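Local coordinates for protein Abbfa_003403 (Acinetobacter baumannii, PDB 4ZXH) that is a four-domain nonribosomal peptide synthetase whose condensation, adenylation, carrier and thioesterase domains probably assemble and release a peptide product, at residues L24-I29 and V144-L149; T35-N40 and D114-F119. All coordinates share one frame; numbering follows the deposited sequence.

Contact 1. Residues L24-I29 and V144-L149. With PNS (4'-phosphopantetheine), chain B.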
ATOM      1  N   LEU A  24      19.582  -1.934  17.131  1.00 32.86           N
ATOM      2  CA  LEU A  24      19.523  -2.194  15.703  1.00 29.52           C
ATOM      3  C   LEU A  24      18.226  -1.703  15.068  1.00 33.71           C
ATOM      4  O   LEU A  24      18.245  -1.037  14.032  1.00 40.12           O
ATOM      5  CB  LEU A  24      19.702  -3.690  15.464  1.00 27.49           C
ATOM      6  CG  LEU A  24      19.346  -4.291  14.115  1.00 28.47           C
ATOM      7  CD1 LEU A  24      20.151  -3.636  13.037  1.00 26.30           C
ATOM      8  CD2 LEU A  24      19.621  -5.795  14.175  1.00 28.50           C
ATOM      9  N   GLY A  25      17.098  -2.017  15.692  1.00 23.86           N
ATOM     10  CA  GLY A  25      15.814  -1.652  15.122  1.00 22.72           C
ATOM     11  C   GLY A  25      15.606  -0.151  15.007  1.00 24.23           C
ATOM     12  O   GLY A  25      15.154   0.337  13.977  1.00 23.09           O
ATOM     13  N   ILE A  26      15.910   0.588  16.066  1.00 25.50           N
ATOM     14  CA  ILE A  26      15.776   2.037  16.002  1.00 28.40           C
ATOM     15  C   ILE A  26      16.726   2.619  14.968  1.00 29.09           C
ATOM     16  O   ILE A  26      16.341   3.452  14.138  1.00 30.55           O
ATOM     17  CB  ILE A  26      16.097   2.714  17.328  1.00 32.09           C
ATOM     18  CG1 ILE A  26      15.376   2.037  18.508  1.00 34.65           C
ATOM     19  CG2 ILE A  26      15.830   4.188  17.199  1.00 23.40           C
ATOM     20  CD1 ILE A  26      13.910   2.104  18.432  1.00 43.23           C
ATOM     21  N   TRP A  27      17.982   2.192  15.052  1.00 23.06           N
ATOM     22  CA  TRP A  27      19.011   2.642  14.129  1.00 24.05           C
ATOM     23  C   TRP A  27      18.528   2.461  12.707  1.00 27.21           C
ATOM     24  O   TRP A  27      18.478   3.422  11.932  1.00 26.45           O
ATOM     25  CB  TRP A  27      20.303   1.877  14.350  1.00 22.60           C
ATOM     26  CG  TRP A  27      21.450   2.439  13.616  1.00 32.57           C
ATOM     27  CD1 TRP A  27      22.377   3.329  14.091  1.00 35.41           C
ATOM     28  CD2 TRP A  27      21.829   2.149  12.264  1.00 34.89           C
ATOM     29  NE1 TRP A  27      23.312   3.607  13.115  1.00 34.18           N
ATOM     30  CE2 TRP A  27      22.994   2.899  11.984  1.00 32.89           C
ATOM     31  CE3 TRP A  27      21.297   1.326  11.261  1.00 33.10           C
ATOM     32  CZ2 TRP A  27      23.629   2.855  10.744  1.00 30.24           C
ATOM     33  CZ3 TRP A  27      21.930   1.285  10.031  1.00 27.31           C
ATOM     34  CH2 TRP A  27      23.088   2.037   9.787  1.00 29.68           C
ATOM     35  N   TYR A  28      18.140   1.229  12.385  1.00 28.38           N
ATOM     36  CA  TYR A  28      17.672   0.902  11.046  1.00 33.69           C
ATOM     37  C   TYR A  28      16.559   1.841  10.567  1.00 30.67           C
ATOM     38  O   TYR A  28      16.609   2.361   9.449  1.00 30.10           O
ATOM     39  CB  TYR A  28      17.196  -0.550  10.997  1.00 31.03           C
ATOM     40  CG  TYR A  28      16.759  -1.007   9.628  1.00 24.54           C
ATOM     41  CD1 TYR A  28      17.688  -1.312   8.641  1.00 28.68           C
ATOM     42  CD2 TYR A  28      15.418  -1.149   9.325  1.00 24.43           C
ATOM     43  CE1 TYR A  28      17.283  -1.738   7.378  1.00 26.43           C
ATOM     44  CE2 TYR A  28      15.010  -1.565   8.075  1.00 25.29           C
ATOM     45  CZ  TYR A  28      15.938  -1.862   7.100  1.00 26.28           C
ATOM     46  OH  TYR A  28      15.504  -2.289   5.854  1.00 40.27           O
ATOM     47  N   ILE A  29      15.564   2.061  11.413  1.00 21.86           N
ATOM     48  CA  ILE A  29      14.441   2.907  11.037  1.00 31.25           C
ATOM     49  C   ILE A  29      14.926   4.321  10.687  1.00 32.52           C
ATOM     50  O   ILE A  29      14.462   4.914   9.709  1.00 32.94           O
ATOM     51  CB  ILE A  29      13.374   2.936  12.158  1.00 29.60           C
ATOM     52  CG1 ILE A  29      12.790   1.534  12.323  1.00 21.38           C
ATOM     53  CG2 ILE A  29      12.255   3.910  11.832  1.00 20.68           C
ATOM     54  CD1 ILE A  29      11.772   1.393  13.399  1.00 21.08           C
ATOM     55  N   VAL A 144      17.264  16.947  23.903  1.00 27.03           N
ATOM     56  CA  VAL A 144      16.840  15.972  22.895  1.00 24.86           C
ATOM     57  C   VAL A 144      17.853  14.840  22.780  1.00 28.95           C
ATOM     58  O   VAL A 144      19.023  15.084  22.469  1.00 25.21           O
ATOM     59  CB  VAL A 144      16.707  16.596  21.513  1.00 20.65           C
ATOM     60  CG1 VAL A 144      15.920  15.684  20.621  1.00 27.61           C
ATOM     61  CG2 VAL A 144      16.033  17.927  21.595  1.00 32.69           C
ATOM     62  N   ILE A 145      17.418  13.608  23.021  1.00 21.61           N
ATOM     63  CA  ILE A 145      18.318  12.468  22.890  1.00 21.68           C
ATOM     64  C   ILE A 145      17.686  11.427  21.988  1.00 22.13           C
ATOM     65  O   ILE A 145      16.546  11.012  22.215  1.00 26.49           O
ATOM     66  CB  ILE A 145      18.643  11.792  24.251  1.00 18.98           C
ATOM     67  CG1 ILE A 145      19.307  12.750  25.210  1.00 27.37           C
ATOM     68  CG2 ILE A 145      19.594  10.674  24.043  1.00 24.87           C
ATOM     69  CD1 ILE A 145      18.378  13.370  26.218  1.00 32.63           C
ATOM     70  N   HIS A 146      18.416  10.977  20.981  1.00 25.00           N
ATOM     71  CA  HIS A 146      17.871   9.953  20.106  1.00 21.41           C
ATOM     72  C   HIS A 146      17.790   8.610  20.826  1.00 27.10           C
ATOM     73  O   HIS A 146      18.728   8.203  21.532  1.00 36.47           O
ATOM     74  CB  HIS A 146      18.704   9.832  18.846  1.00 20.35           C
ATOM     75  CG  HIS A 146      18.025   9.062  17.762  1.00 31.46           C
ATOM     76  ND1 HIS A 146      17.948   7.689  17.770  1.00 28.88           N
ATOM     77  CD2 HIS A 146      17.375   9.473  16.649  1.00 18.85           C
ATOM     78  CE1 HIS A 146      17.296   7.285  16.694  1.00 32.80           C
ATOM     79  NE2 HIS A 146      16.931   8.348  16.000  1.00 24.33           N
ATOM     80  N   HIS A 147      16.662   7.929  20.649  1.00 23.94           N
ATOM     81  CA  HIS A 147      16.363   6.689  21.376  1.00 24.44           C
ATOM     82  C   HIS A 147      17.334   5.537  20.997  1.00 29.87           C
ATOM     83  O   HIS A 147      17.522   4.590  21.770  1.00 24.72           O
ATOM     84  CB  HIS A 147      14.907   6.299  21.109  1.00 23.77           C
ATOM     85  CG  HIS A 147      14.311   5.370  22.128  1.00 26.07           C
ATOM     86  ND1 HIS A 147      15.021   4.360  22.726  1.00 26.91           N
ATOM     87  CD2 HIS A 147      13.043   5.291  22.606  1.00 29.03           C
ATOM     88  CE1 HIS A 147      14.219   3.695  23.555  1.00 29.31           C
ATOM     89  NE2 HIS A 147      13.022   4.240  23.497  1.00 35.31           N
ATOM     90  N   ALA A 148      17.969   5.621  19.828  1.00 25.19           N
ATOM     91  CA  ALA A 148      19.032   4.666  19.497  1.00 29.26           C
ATOM     92  C   ALA A 148      20.191   4.743  20.488  1.00 29.96           C
ATOM     93  O   ALA A 148      20.925   3.760  20.664  1.00 30.04           O
ATOM     94  CB  ALA A 148      19.553   4.884  18.071  1.00 20.29           C
ATOM     95  N   LEU A 149      20.353   5.891  21.152  1.00 29.55           N
ATOM     96  CA  LEU A 149      21.472   6.067  22.073  1.00 24.79           C
ATOM     97  C   LEU A 149      21.107   5.587  23.470  1.00 30.88           C
ATOM     98  O   LEU A 149      21.883   4.871  24.104  1.00 36.13           O
ATOM     99  CB  LEU A 149      21.922   7.525  22.121  1.00 23.25           C
ATOM    100  CG  LEU A 149      23.223   7.760  22.905  1.00 32.34           C
ATOM    101  CD1 LEU A 149      24.467   7.162  22.189  1.00 23.08           C
ATOM    102  CD2 LEU A 149      23.442   9.243  23.250  1.00 24.60           C
TER
HETATM  103  O23 PNS B1401      12.400  -5.457   8.400  1.00 28.78           O
HETATM  104  P24 PNS B1401      13.657  -5.808   9.152  1.00 28.70           P
HETATM  105  O25 PNS B1401      14.119  -7.240   9.145  1.00 28.18           O
HETATM  106  O27 PNS B1401      13.362  -5.391  10.682  1.00 38.06           O
HETATM  107  C28 PNS B1401      12.948  -4.066  11.003  1.00 36.72           C
HETATM  108  C29 PNS B1401      12.810  -3.948  12.510  1.00 39.68           C
HETATM  109  C30 PNS B1401      14.179  -4.319  13.082  1.00 38.81           C
HETATM  110  C31 PNS B1401      11.735  -4.921  12.997  1.00 37.31           C
HETATM  111  C32 PNS B1401      12.383  -2.518  12.874  1.00 36.28           C
HETATM  112  O33 PNS B1401      11.321  -2.149  11.979  1.00 31.14           O
HETATM  113  C34 PNS B1401      11.959  -2.433  14.328  1.00 36.04           C
HETATM  114  O35 PNS B1401      12.734  -2.679  15.251  1.00 32.67           O
HETATM  115  N36 PNS B1401      10.714  -2.069  14.599  1.00 29.27           N
HETATM  116  C37 PNS B1401      10.213  -1.960  15.959  1.00 25.61           C
HETATM  117  C38 PNS B1401       9.758  -0.517  16.170  1.00 31.38           C
HETATM  118  C39 PNS B1401       9.982  -0.124  17.598  0.50 37.97           C
HETATM  119  O40 PNS B1401      10.966  -0.517  18.209  0.50 45.27           O
HETATM  120  N41 PNS B1401       9.035   0.659  18.096  0.50 35.69           N
HETATM  121  C42 PNS B1401       8.949   1.217  19.424  0.50 33.92           C
HETATM  122  C43 PNS B1401       7.515   1.705  19.458  0.50 32.12           C
HETATM  123  S44 PNS B1401       6.534   0.444  20.281  0.50 61.73           S

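Contact 2. Residues T35-N40 and D114-F119. With PNS (4'-phosphopantetheine), chain B.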
ATOM      1  N   THR A  35      14.414  11.645   7.587  1.00 43.54           N
ATOM      2  CA  THR A  35      13.693  12.774   8.196  1.00 40.68           C
ATOM      3  C   THR A  35      12.870  12.367   9.424  1.00 32.86           C
ATOM      4  O   THR A  35      12.137  13.172   9.991  1.00 34.68           O
ATOM      5  CB  THR A  35      12.730  13.456   7.208  1.00 38.34           C
ATOM      6  OG1 THR A  35      11.500  12.723   7.163  1.00 53.81           O
ATOM      7  CG2 THR A  35      13.340  13.550   5.836  1.00 24.58           C
ATOM      8  N   CYS A  36      12.991  11.116   9.830  1.00 32.22           N
ATOM      9  CA  CYS A  36      12.254  10.627  10.980  1.00 26.99           C
ATOM     10  C   CYS A  36      12.676  11.349  12.254  1.00 25.51           C
ATOM     11  O   CYS A  36      13.858  11.532  12.509  1.00 34.61           O
ATOM     12  CB  CYS A  36      12.462   9.120  11.125  1.00 20.22           C
ATOM     13  SG  CYS A  36      11.544   8.306  12.453  1.00 28.71           S
ATOM     14  N   SER A  37      11.694  11.750  13.053  1.00 27.77           N
ATOM     15  CA  SER A  37      11.959  12.317  14.363  1.00 26.28           C
ATOM     16  C   SER A  37      11.219  11.540  15.444  1.00 29.19           C
ATOM     17  O   SER A  37      11.242  11.891  16.626  1.00 20.97           O
ATOM     18  CB  SER A  37      11.530  13.762  14.407  1.00 19.32           C
ATOM     19  OG  SER A  37      10.134  13.819  14.521  1.00 28.53           O
ATOM     20  N   ALA A  38      10.559  10.470  15.040  1.00 23.51           N
ATOM     21  CA  ALA A  38       9.692   9.766  15.961  1.00 27.65           C
ATOM     22  C   ALA A  38      10.449   9.181  17.159  1.00 22.47           C
ATOM     23  O   ALA A  38       9.819   8.786  18.139  1.00 25.02           O
ATOM     24  CB  ALA A  38       8.929   8.671  15.222  1.00 24.56           C
ATOM     25  N   TYR A  39      11.778   9.122  17.087  1.00 21.67           N
ATOM     26  CA  TYR A  39      12.571   8.576  18.195  1.00 29.39           C
ATOM     27  C   TYR A  39      13.479   9.626  18.879  1.00 21.09           C
ATOM     28  O   TYR A  39      14.456   9.284  19.542  1.00 18.79           O
ATOM     29  CB  TYR A  39      13.404   7.387  17.700  1.00 30.70           C
ATOM     30  CG  TYR A  39      12.539   6.220  17.336  1.00 32.07           C
ATOM     31  CD1 TYR A  39      12.036   5.373  18.321  1.00 28.74           C
ATOM     32  CD2 TYR A  39      12.176   5.982  16.012  1.00 30.63           C
ATOM     33  CE1 TYR A  39      11.208   4.306  17.994  1.00 21.20           C
ATOM     34  CE2 TYR A  39      11.345   4.919  15.675  1.00 27.81           C
ATOM     35  CZ  TYR A  39      10.862   4.087  16.678  1.00 26.61           C
ATOM     36  OH  TYR A  39      10.051   3.020  16.358  1.00 34.02           O
ATOM     37  N   ASN A  40      13.134  10.899  18.710  1.00 19.05           N
ATOM     38  CA  ASN A  40      13.757  12.001  19.435  1.00 17.81           C
ATOM     39  C   ASN A  40      13.168  12.171  20.827  1.00 31.43           C
ATOM     40  O   ASN A  40      12.200  12.913  20.981  1.00 35.90           O
ATOM     41  CB  ASN A  40      13.559  13.317  18.681  1.00 29.16           C
ATOM     42  CG  ASN A  40      14.343  13.391  17.400  1.00 18.34           C
ATOM     43  OD1 ASN A  40      14.769  12.384  16.852  1.00 39.95           O
ATOM     44  ND2 ASN A  40      14.532  14.600  16.908  1.00 20.96           N
ATOM     45  N   ASP A 114      11.690  22.610  16.648  1.00 34.21           N
ATOM     46  CA  ASP A 114      13.147  22.547  16.805  1.00 31.98           C
ATOM     47  C   ASP A 114      13.659  21.174  17.238  1.00 33.95           C
ATOM     48  O   ASP A 114      14.638  20.670  16.688  1.00 38.16           O
ATOM     49  CB  ASP A 114      13.621  23.592  17.807  1.00 36.21           C
ATOM     50  CG  ASP A 114      13.756  24.968  17.195  1.00 38.59           C
ATOM     51  OD1 ASP A 114      13.338  25.132  16.030  1.00 26.78           O
ATOM     52  OD2 ASP A 114      14.301  25.871  17.880  1.00 47.72           O
ATOM     53  N   THR A 115      13.002  20.573  18.226  1.00 31.16           N
ATOM     54  CA  THR A 115      13.431  19.281  18.756  1.00 24.65           C
ATOM     55  C   THR A 115      13.154  18.116  17.802  1.00 23.21           C
ATOM     56  O   THR A 115      13.705  17.045  17.983  1.00 21.65           O
ATOM     57  CB  THR A 115      12.756  18.968  20.123  1.00 31.13           C
ATOM     58  OG1 THR A 115      11.340  18.823  19.960  1.00 28.38           O
ATOM     59  CG2 THR A 115      13.050  20.070  21.151  1.00 23.78           C
ATOM     60  N   LYS A 116      12.302  18.316  16.798  1.00 31.93           N
ATOM     61  CA  LYS A 116      12.055  17.284  15.780  1.00 30.44           C
ATOM     62  C   LYS A 116      13.066  17.276  14.627  1.00 25.10           C
ATOM     63  O   LYS A 116      12.926  16.493  13.683  1.00 29.33           O
ATOM     64  CB  LYS A 116      10.642  17.432  15.198  1.00 22.37           C
ATOM     65  CG  LYS A 116       9.631  16.637  15.967  1.00 28.98           C
ATOM     66  CD  LYS A 116       8.202  17.104  15.762  1.00 34.27           C
ATOM     67  CE  LYS A 116       7.369  16.544  16.929  1.00 43.73           C
ATOM     68  NZ  LYS A 116       5.925  16.912  16.848  1.00 62.61           N
ATOM     69  N   GLN A 117      14.060  18.154  14.672  1.00 23.45           N
ATOM     70  CA  GLN A 117      15.083  18.132  13.635  1.00 24.72           C
ATOM     71  C   GLN A 117      15.768  16.789  13.788  1.00 30.53           C
ATOM     72  O   GLN A 117      15.984  16.315  14.904  1.00 35.04           O
ATOM     73  CB  GLN A 117      16.046  19.313  13.760  1.00 23.37           C
ATOM     74  CG  GLN A 117      15.420  20.640  13.327  1.00 41.05           C
ATOM     75  CD  GLN A 117      15.972  21.888  14.058  1.00 57.95           C
ATOM     76  OE1 GLN A 117      16.765  21.808  15.004  1.00 40.69           O
ATOM     77  NE2 GLN A 117      15.518  23.052  13.615  1.00 72.57           N
ATOM     78  N   PRO A 118      16.025  16.127  12.669  1.00 25.77           N
ATOM     79  CA  PRO A 118      16.417  14.719  12.712  1.00 31.10           C
ATOM     80  C   PRO A 118      17.885  14.567  13.031  1.00 25.00           C
ATOM     81  O   PRO A 118      18.619  15.512  12.793  1.00 23.92           O
ATOM     82  CB  PRO A 118      16.110  14.227  11.283  1.00 29.38           C
ATOM     83  CG  PRO A 118      16.290  15.422  10.442  1.00 25.46           C
ATOM     84  CD  PRO A 118      15.834  16.609  11.295  1.00 25.97           C
ATOM     85  N   PHE A 119      18.294  13.408  13.538  1.00 22.93           N
ATOM     86  CA  PHE A 119      19.704  13.123  13.769  1.00 23.49           C
ATOM     87  C   PHE A 119      20.287  12.275  12.638  1.00 24.67           C
ATOM     88  O   PHE A 119      19.589  11.473  12.041  1.00 33.77           O
ATOM     89  CB  PHE A 119      19.904  12.372  15.092  1.00 20.40           C
ATOM     90  CG  PHE A 119      19.639  13.196  16.326  1.00 28.90           C
ATOM     91  CD1 PHE A 119      20.686  13.820  17.001  1.00 29.44           C
ATOM     92  CD2 PHE A 119      18.355  13.307  16.843  1.00 29.23           C
ATOM     93  CE1 PHE A 119      20.453  14.560  18.137  1.00 22.73           C
ATOM     94  CE2 PHE A 119      18.113  14.043  17.980  1.00 29.90           C
ATOM     95  CZ  PHE A 119      19.161  14.674  18.630  1.00 26.16           C
TER
HETATM   96  O23 PNS B1401      12.400  -5.457   8.400  1.00 28.78           O
HETATM   97  P24 PNS B1401      13.657  -5.808   9.152  1.00 28.70           P
HETATM   98  O25 PNS B1401      14.119  -7.240   9.145  1.00 28.18           O
HETATM   99  O27 PNS B1401      13.362  -5.391  10.682  1.00 38.06           O
HETATM  100  C28 PNS B1401      12.948  -4.066  11.003  1.00 36.72           C
HETATM  101  C29 PNS B1401      12.810  -3.948  12.510  1.00 39.68           C
HETATM  102  C30 PNS B1401      14.179  -4.319  13.082  1.00 38.81           C
HETATM  103  C31 PNS B1401      11.735  -4.921  12.997  1.00 37.31           C
HETATM  104  C32 PNS B1401      12.383  -2.518  12.874  1.00 36.28           C
HETATM  105  O33 PNS B1401      11.321  -2.149  11.979  1.00 31.14           O
HETATM  106  C34 PNS B1401      11.959  -2.433  14.328  1.00 36.04           C
HETATM  107  O35 PNS B1401      12.734  -2.679  15.251  1.00 32.67           O
HETATM  108  N36 PNS B1401      10.714  -2.069  14.599  1.00 29.27           N
HETATM  109  C37 PNS B1401      10.213  -1.960  15.959  1.00 25.61           C
HETATM  110  C38 PNS B1401       9.758  -0.517  16.170  1.00 31.38           C
HETATM  111  C39 PNS B1401       9.982  -0.124  17.598  0.50 37.97           C
HETATM  112  O40 PNS B1401      10.966  -0.517  18.209  0.50 45.27           O
HETATM  113  N41 PNS B1401       9.035   0.659  18.096  0.50 35.69           N
HETATM  114  C42 PNS B1401       8.949   1.217  19.424  0.50 33.92           C
HETATM  115  C43 PNS B1401       7.515   1.705  19.458  0.50 32.12           C
HETATM  116  S44 PNS B1401       6.534   0.444  20.281  0.50 61.73           S

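Contact 1. Residues L24-I29 and V144-L149
Ile26 meets His146 and Ala148 through one methyl branch, CG2, which sits anti to its own backbone N, while CG1 lies beside that N (chi1 -48°). This split sends the two branches of the isoleucine to different partners. CG2 comes close to the imidazole, with Ile26 CG2 to His146 CE1 at 3.5 Å. The two side chains run past one another in opposite directions, and the methyl meets the ring at its edge, near the ring plane, not over a face. The same methyl also lies 3.9 Å from Ala148 CB, and the backbone of Ala148 comes close beside it, Ile26 CG2 to Ala148 N being 3.7 Å.

Both ring nitrogens are engaged, which probably fixes the ring's rotation and leaves CE1 toward the methyl. Ala148 N donates to His146 ND1 over 2.9 Å with an N-H...N angle of 159°, with Ala148 N lying 19° out of the ring plane. His146 NE2 is hydrogen-bonded to Gln30, farther along the same helix. No hydrogen bond joins 24-29 to 144-149 directly, so the meeting of the two segments rests on van der Waals contact.

His146 and His147 open a sequence that matches the HHxxxD signature of condensation domains. An adjoining face of the helix, sharing Ile26, meets the 4'-phosphopantetheine: Gly25 CA approaches PNS O35 at 3.2 Å, Ile26 CD1 is 3.9 Å from PNS O40, and Ile29 CD1 is 3.8 Å from PNS N36. The helix therefore has the signature loop and the cofactor arm on adjoining sides. Strand 138-146 ends here between strands 127-135 and 40-49 of a mixed sheet, and helix 21-32 packs against that end, with Trp27 and Tyr28 touching helix 1008-1022 beyond it.

Contact 2. Residues T35-N40 and D114-F119
Asn40 supplies both hydrogen bonds between 35-40 and 114-119, using ND2 alone. Toward Thr115 the bond is nearly straight: Asn40 ND2 donates to Thr115 O over 2.8 Å at an N-H...O angle of 167°, and the donor lies in the carbonyl plane. The second, from Asn40 ND2 to Gln117 O, is 3.0 Å long and more bent, with an angle of 139° and the donor well above the plane of that carbonyl. Both acceptors lie close to the amide plane of Asn40, as expected if each N-H serves one carbonyl. Gln117 O also receives Arg128 NH2.

The amide is set in place by its backbone. Asn40 CG stands beside the backbone N, and that N closes a type I beta turn from Ser37 to Asn40 by binding Ser37 O at 3.0 Å. The turn carries the chain from helix 21-32 into strand 40-49 of the condensation domain, while 114-119 leaves helix 104-115 in a loop toward strand 127-135. The two Asn40 bonds tie the entry of strand 40-49 to the exit of helix 104-115.

Van der Waals contacts flank the bonds. The Phe119 ring presents its edge to the amide, Phe119 CD2 lying 3.7 Å from Asn40 OD1, with the two planes 70° apart. Ser37 OG lies against the Lys116 chain, nearest its CG at 3.2 Å. Pro118 CB rests 3.7 Å from Cys36 O.

Charged interactions reach partners outside the segments: the Lys116 chain runs on, extended, and NZ forms a salt bridge with Glu398, while Arg128 makes a cation-pi contact with the Phe119 ring.

The cofactor is approached from the turn itself: Tyr39 OH comes to 3.1 Å from PNS N41, and the edge of the Tyr39 ring faces PNS C42.

Contact 1 is the more deeply buried, has no hydrogen bond across its interface and rests on van der Waals contact, whereas contact 2 is partly exposed at its Thr35 and Pro118 margin and is held by side-chain to backbone hydrogen bonds. Both join the region around helix 21-32 and the start of strand 40-49 to neighbouring parts of the condensation domain, their centres about 10 Å apart. They meet directly: a probable hydrogen bond joins His147 N to Tyr39 O at 2.8 Å, Ile26 CD1 packs on Tyr39 CE1 at 3.5 Å, and Val144 CG2 touches Thr115 CG2. The phosphopantetheine arm adjoins both, against helix residues in contact 1 and a turn tyrosine in contact 2.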